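Local coordinates for protein alpha-1,4-endofucoidanase (Mariniflexile fucanivorans, PDB 6DLH) that hydrolyses alpha-1,4 linkages within fucoidan chains, as a retaining endo-acting glycoside hydrolase of family 107 that binds several calcium ions, at residues G58-E61 / G62-I65; L552-V556 / D557-F561; L579-N582 / S583-T586. One frame throughout, in Å; residues are numbered along the deposited sequence.

Contact 1 (G58-E61 / G62-I65); sequences GNIE and GIRI
I60 and I63 meet across a tight turn, and their side chains cross at about a right angle. The methyl CD1 of I60 does the touching. It lies 4.0 Å from CB of I63 and 4.1 Å from CG2 of I63, so it meets the branch point of the second isoleucine rather than its tip. The first torsion of I60 explains this: CG1 stands opposite the backbone N (chi1 -167°) and carries CD1 out along the turn. I63 sets out from CA toward residues 58-61. With CG1 of I63 anti to its own carbonyl carbon, CG1 comes beside two backbone oxygens, 3.4 Å from I60 O and 3.8 Å from N59 O. The same I60 O accepts a hydrogen bond from I63 N at 3.2 Å. The donor stands above the carbonyl plane, 40° out of it.

R64 folds back beside this turn. Its NH1 gives a 2.9 Å bond to I63 O, which lies close to the guanidinium plane. NH1 also makes a salt bridge with D127 OD2, and the same oxygen takes a hydrogen bond from G62 N. One carboxylate oxygen thus ties the turn to the arginine. The carboxylate of E61 turns to another partner, R123, through a salt bridge. W133 covers part of I60 and gives a hydrogen bond to I63 O.

Two beta turns overlap here. A type I turn runs from G58 to E61, closed by E61 N to G58 O at 2.9 Å. A type II turn runs from I60 to I63, with G62 in its third position at positive phi (88°), as is classic for that turn. Together they shape the loop from strand 46-49 of the parallel sheet to helix 66-71, probably within a GH29-like beta/alpha fold.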
# COMPACT_ATOMS: atom_id res chain seq x y z
N GLY A 58 6.90 10.11 1.78
CA GLY A 58 7.84 9.05 1.48
C GLY A 58 7.55 7.74 2.21
O GLY A 58 8.12 6.70 1.86
N ASN A 59 6.68 7.78 3.23
CA ASN A 59 6.37 6.62 4.07
C ASN A 59 6.09 5.36 3.25
O ASN A 59 6.51 4.28 3.65
CB ASN A 59 5.25 6.91 5.07
CG ASN A 59 5.64 7.86 6.18
OD1 ASN A 59 6.81 8.04 6.49
ND2 ASN A 59 4.64 8.45 6.83
N ILE A 60 5.40 5.48 2.10
CA ILE A 60 4.91 4.33 1.36
C ILE A 60 5.98 3.77 0.42
O ILE A 60 5.84 2.66 -0.10
CB ILE A 60 3.59 4.64 0.61
CG1 ILE A 60 2.89 3.38 0.10
CG2 ILE A 60 3.82 5.65 -0.51
CD1 ILE A 60 2.40 2.45 1.18
N GLU A 61 7.03 4.55 0.17
CA GLU A 61 8.10 4.12 -0.72
C GLU A 61 8.70 2.81 -0.21
O GLU A 61 9.06 2.70 0.96
CB GLU A 61 9.16 5.22 -0.82
CG GLU A 61 8.75 6.34 -1.76
CD GLU A 61 9.38 7.70 -1.50
OE1 GLU A 61 10.03 7.86 -0.44
OE2 GLU A 61 9.20 8.59 -2.34
N GLY A 62 8.75 1.81 -1.10
CA GLY A 62 9.44 0.56 -0.82
C GLY A 62 8.57 -0.49 -0.13
O GLY A 62 9.04 -1.59 0.15
N ILE A 63 7.30 -0.16 0.15
CA ILE A 63 6.41 -1.05 0.86
C ILE A 63 5.92 -2.12 -0.11
O ILE A 63 5.67 -1.82 -1.27
CB ILE A 63 5.26 -0.27 1.54
CG1 ILE A 63 5.78 0.63 2.67
CG2 ILE A 63 4.14 -1.20 2.01
CD1 ILE A 63 6.57 -0.10 3.75
N ARG A 64 5.82 -3.37 0.38
CA ARG A 64 5.56 -4.51 -0.49
C ARG A 64 4.46 -5.39 0.12
O ARG A 64 4.35 -5.48 1.34
CB ARG A 64 6.86 -5.28 -0.73
CG ARG A 64 7.94 -4.48 -1.45
CD ARG A 64 7.49 -4.16 -2.86
NE ARG A 64 8.49 -3.51 -3.69
CZ ARG A 64 8.48 -2.22 -4.00
NH1 ARG A 64 7.55 -1.42 -3.50
NH2 ARG A 64 9.40 -1.72 -4.81
N ILE A 65 3.69 -6.06 -0.74
CA ILE A 65 2.60 -6.92 -0.31
C ILE A 65 3.05 -8.38 -0.20
O ILE A 65 2.25 -9.25 0.14
CB ILE A 65 1.37 -6.76 -1.23
CG1 ILE A 65 0.10 -7.29 -0.56
CG2 ILE A 65 1.62 -7.40 -2.59
CD1 ILE A 65 -1.19 -6.95 -1.29

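Contact 2 (L552-V556 / D557-F561); sequences LKLGV and DFYDF. With CA (calcium ion), chain G.
D557 and K553 hold each other by two hydrogen bonds. D557 N reaches K553 O at 2.9 Å in a nearly straight bond (176°). In return K553 N gives its hydrogen to D557 OD2 at 3.0 Å, on the anti lone pair. K553 O is gripped twice, since V556 N also donates a hydrogen bond to it. K553 to V556 thus has the geometry of a type II beta turn, with G555 in the third position. G555 N bonds to F558 O at 2.8 Å.

The F558 ring packs back over the turn. CA of L554 lies 3.9 Å above one ring face, offset toward the rim, while L552 O sits at the ring edge, in its plane. The ring gets there because CG is set between the backbone N and the carbonyl carbon (chi1 62°). CD1 of L554 adds a contact at 3.9 Å to F558 CE1.

Further out, Y559 CE2 stands over the centre of the F561 ring, and Y559 OH bonds to H518. D560 OD2 binds calcium at 2.5 Å, a site completed by a water, G528, E562, D564 and D609. K553 NZ leaves the turn for a salt bridge with D127.

This turn in the Ig-like domain joins two sheets. L552 pairs with W587 at the edge of the sheet of strands 550-553, 586-590 and 578-583. Y559 pairs with V531 in the small antiparallel sheet of strands 531-532 and 558-559.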
# COMPACT_ATOMS: atom_id res chain seq x y z
N LEU A 552 17.12 -0.81 -3.75
CA LEU A 552 17.74 -1.49 -4.87
C LEU A 552 16.69 -2.42 -5.47
O LEU A 552 16.12 -3.23 -4.76
CB LEU A 552 18.96 -2.25 -4.36
CG LEU A 552 20.05 -1.39 -3.72
CD1 LEU A 552 21.16 -2.25 -3.13
CD2 LEU A 552 20.62 -0.39 -4.72
N LYS A 553 16.45 -2.29 -6.78
CA LYS A 553 15.32 -2.97 -7.39
C LYS A 553 15.73 -3.69 -8.68
O LYS A 553 16.39 -3.11 -9.54
CB LYS A 553 14.18 -1.98 -7.69
CG LYS A 553 13.59 -1.29 -6.47
CD LYS A 553 12.24 -0.66 -6.74
CE LYS A 553 12.32 0.63 -7.52
NZ LYS A 553 11.01 0.96 -8.14
N LEU A 554 15.30 -4.95 -8.79
CA LEU A 554 15.48 -5.76 -9.99
C LEU A 554 14.98 -4.96 -11.19
O LEU A 554 13.90 -4.37 -11.15
CB LEU A 554 14.69 -7.06 -9.80
CG LEU A 554 14.82 -8.13 -10.88
CD1 LEU A 554 16.20 -8.78 -10.85
CD2 LEU A 554 13.72 -9.18 -10.74
N GLY A 555 15.81 -4.90 -12.24
CA GLY A 555 15.45 -4.25 -13.48
C GLY A 555 15.83 -2.77 -13.50
O GLY A 555 15.71 -2.11 -14.54
N VAL A 556 16.29 -2.25 -12.36
CA VAL A 556 16.72 -0.86 -12.24
C VAL A 556 18.19 -0.85 -11.84
O VAL A 556 19.02 -0.27 -12.53
CB VAL A 556 15.87 -0.07 -11.22
CG1 VAL A 556 16.22 1.41 -11.21
CG2 VAL A 556 14.37 -0.26 -11.45
N ASP A 557 18.50 -1.52 -10.72
CA ASP A 557 19.82 -1.43 -10.11
C ASP A 557 20.64 -2.70 -10.37
O ASP A 557 21.87 -2.66 -10.33
CB ASP A 557 19.73 -1.07 -8.63
CG ASP A 557 18.93 0.20 -8.40
OD1 ASP A 557 19.38 1.26 -8.85
OD2 ASP A 557 17.84 0.11 -7.80
N PHE A 558 19.95 -3.82 -10.64
CA PHE A 558 20.59 -5.11 -10.87
C PHE A 558 19.64 -5.98 -11.69
O PHE A 558 18.44 -5.72 -11.73
CB PHE A 558 21.01 -5.74 -9.54
CG PHE A 558 19.86 -6.04 -8.60
CD1 PHE A 558 19.25 -7.29 -8.60
CD2 PHE A 558 19.40 -5.07 -7.72
CE1 PHE A 558 18.19 -7.55 -7.74
CE2 PHE A 558 18.33 -5.34 -6.87
CZ PHE A 558 17.73 -6.58 -6.88
N TYR A 559 20.16 -7.02 -12.36
CA TYR A 559 19.31 -7.81 -13.24
C TYR A 559 19.96 -9.15 -13.59
O TYR A 559 21.17 -9.30 -13.49
CB TYR A 559 18.93 -7.00 -14.48
CG TYR A 559 17.96 -7.70 -15.39
CD1 TYR A 559 16.62 -7.83 -15.05
CD2 TYR A 559 18.37 -8.24 -16.60
CE1 TYR A 559 15.72 -8.47 -15.89
CE2 TYR A 559 17.49 -8.89 -17.45
CZ TYR A 559 16.15 -9.00 -17.09
OH TYR A 559 15.28 -9.64 -17.92
N ASP A 560 19.12 -10.11 -14.00
CA ASP A 560 19.55 -11.45 -14.38
C ASP A 560 18.79 -11.88 -15.63
O ASP A 560 17.56 -11.88 -15.66
CB ASP A 560 19.34 -12.45 -13.24
CG ASP A 560 19.88 -13.83 -13.56
OD1 ASP A 560 19.26 -14.55 -14.39
OD2 ASP A 560 20.93 -14.19 -13.00
N PHE A 561 19.55 -12.28 -16.66
CA PHE A 561 18.96 -12.43 -17.98
C PHE A 561 18.23 -13.76 -18.12
O PHE A 561 17.56 -13.98 -19.12
CB PHE A 561 19.99 -12.19 -19.09
CG PHE A 561 20.21 -10.73 -19.40
CD1 PHE A 561 21.14 -9.99 -18.69
CD2 PHE A 561 19.45 -10.10 -20.37
CE1 PHE A 561 21.32 -8.64 -18.96
CE2 PHE A 561 19.64 -8.75 -20.64
CZ PHE A 561 20.57 -8.02 -19.93
CA CA G . 21.66 -16.24 -14.25
O HOH W 1 22.87 -18.47 -14.69

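Contact 3 (L579-N582 / S583-T586); sequences LTQN and SDDT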
# COMPACT_ATOMS: atom_id res chain seq x y z
N LEU A 579 21.29 -3.66 5.13
CA LEU A 579 20.58 -4.18 3.98
C LEU A 579 19.52 -5.18 4.45
O LEU A 579 19.80 -6.03 5.29
CB LEU A 579 21.59 -4.87 3.04
CG LEU A 579 20.98 -5.69 1.90
CD1 LEU A 579 20.47 -4.80 0.78
CD2 LEU A 579 21.98 -6.71 1.36
N THR A 580 18.30 -5.05 3.92
CA THR A 580 17.24 -6.01 4.17
C THR A 580 16.45 -6.23 2.88
O THR A 580 16.35 -5.33 2.04
CB THR A 580 16.36 -5.60 5.36
OG1 THR A 580 15.94 -4.25 5.18
CG2 THR A 580 17.07 -5.70 6.70
N GLN A 581 15.90 -7.43 2.73
CA GLN A 581 15.11 -7.77 1.56
C GLN A 581 13.64 -7.47 1.84
O GLN A 581 13.10 -7.91 2.85
CB GLN A 581 15.32 -9.25 1.22
CG GLN A 581 14.61 -9.67 -0.06
CD GLN A 581 15.00 -11.05 -0.51
OE1 GLN A 581 15.53 -11.85 0.27
NE2 GLN A 581 14.74 -11.35 -1.77
N ASN A 582 12.99 -6.72 0.94
CA ASN A 582 11.58 -6.40 1.06
C ASN A 582 10.76 -7.40 0.25
O ASN A 582 9.63 -7.71 0.61
CB ASN A 582 11.26 -4.96 0.64
CG ASN A 582 11.64 -3.90 1.66
OD1 ASN A 582 12.11 -4.22 2.76
ND2 ASN A 582 11.42 -2.64 1.32
N SER A 583 11.35 -7.90 -0.85
CA SER A 583 10.74 -8.92 -1.69
C SER A 583 11.77 -9.50 -2.65
O SER A 583 12.95 -9.18 -2.58
CB SER A 583 9.53 -8.38 -2.43
OG SER A 583 9.91 -7.43 -3.42
N ASP A 584 11.29 -10.36 -3.57
CA ASP A 584 12.13 -11.03 -4.55
C ASP A 584 12.77 -10.04 -5.52
O ASP A 584 13.71 -10.39 -6.23
CB ASP A 584 11.31 -12.05 -5.36
CG ASP A 584 11.30 -13.43 -4.73
OD1 ASP A 584 11.84 -13.57 -3.61
OD2 ASP A 584 10.74 -14.35 -5.37
N ASP A 585 12.26 -8.80 -5.56
CA ASP A 585 12.72 -7.86 -6.57
C ASP A 585 13.08 -6.53 -5.92
O ASP A 585 13.36 -5.57 -6.63
CB ASP A 585 11.74 -7.77 -7.74
CG ASP A 585 10.40 -7.10 -7.45
OD1 ASP A 585 10.21 -6.61 -6.32
OD2 ASP A 585 9.55 -7.08 -8.37
N THR A 586 13.10 -6.49 -4.58
CA THR A 586 13.24 -5.22 -3.88
C THR A 586 14.03 -5.39 -2.59
O THR A 586 13.66 -6.18 -1.72
CB THR A 586 11.87 -4.56 -3.65
OG1 THR A 586 11.16 -4.42 -4.88
CG2 THR A 586 11.99 -3.20 -2.99
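Q581 runs its extended side chain alongside the backbone carbonyl of S583. Its CB is still 4.5 Å from S583 O. CG stands opposite the backbone N (chi1 -175°) and comes down to 3.1 Å from S583 O. CD follows at 3.5 Å from S583 O. At the tip, NE2 gives a hydrogen bond to S583 O at 2.9 Å. The donor stands well above the carbonyl plane, 57° out of it. The oxygen does lie near the plane of the glutamine amide. NE2 also passes 3.8 Å from CA of D584. The Q581 side chain also touches W587 of strand 586-590.

The backbone here forms a classic beta bulge. Two residues, N582 and S583, stand against the single residue T586, and both N-H groups bind T586 O, N582 N at 2.8 Å and S583 N at 3.0 Å. A type I turn from S583 to T586 follows directly. It closes the hairpin between strands 578-583 and 586-590 in this Ig-like domain. Its own bond, from T586 N to S583 O, is weak, so S583 O has Q581 NE2 as its stronger donor.

The strand changes direction at N582. There CB of N582 packs near CG2 of T586, and ND2 makes a weak hydrogen bond to G62 O. T586 OG1 gives its proton to D585 OD1, coming from above the carboxylate plane. The same hydroxyl is met by R64 NE, which reaches in from the loop before helix 66-71.

Contact 1 comes first along the chain, in the part built on the parallel sheet, probably the catalytic domain. Contacts 2 and 3 follow, both in the same Ig-like domain. Their centres lie about 11 Å apart, and both reach the three-stranded sheet of strands 550-553, 586-590 and 578-583. L554 N of contact 2 probably bonds to D585 O of contact 3. The centre of contact 1 is about 12 Å from that of contact 3 and about 18 Å from that of contact 2. R64 touches both, packing on K553 as well as on the hairpin. This is consistent with a junction between the catalytic domain and an Ig-like domain.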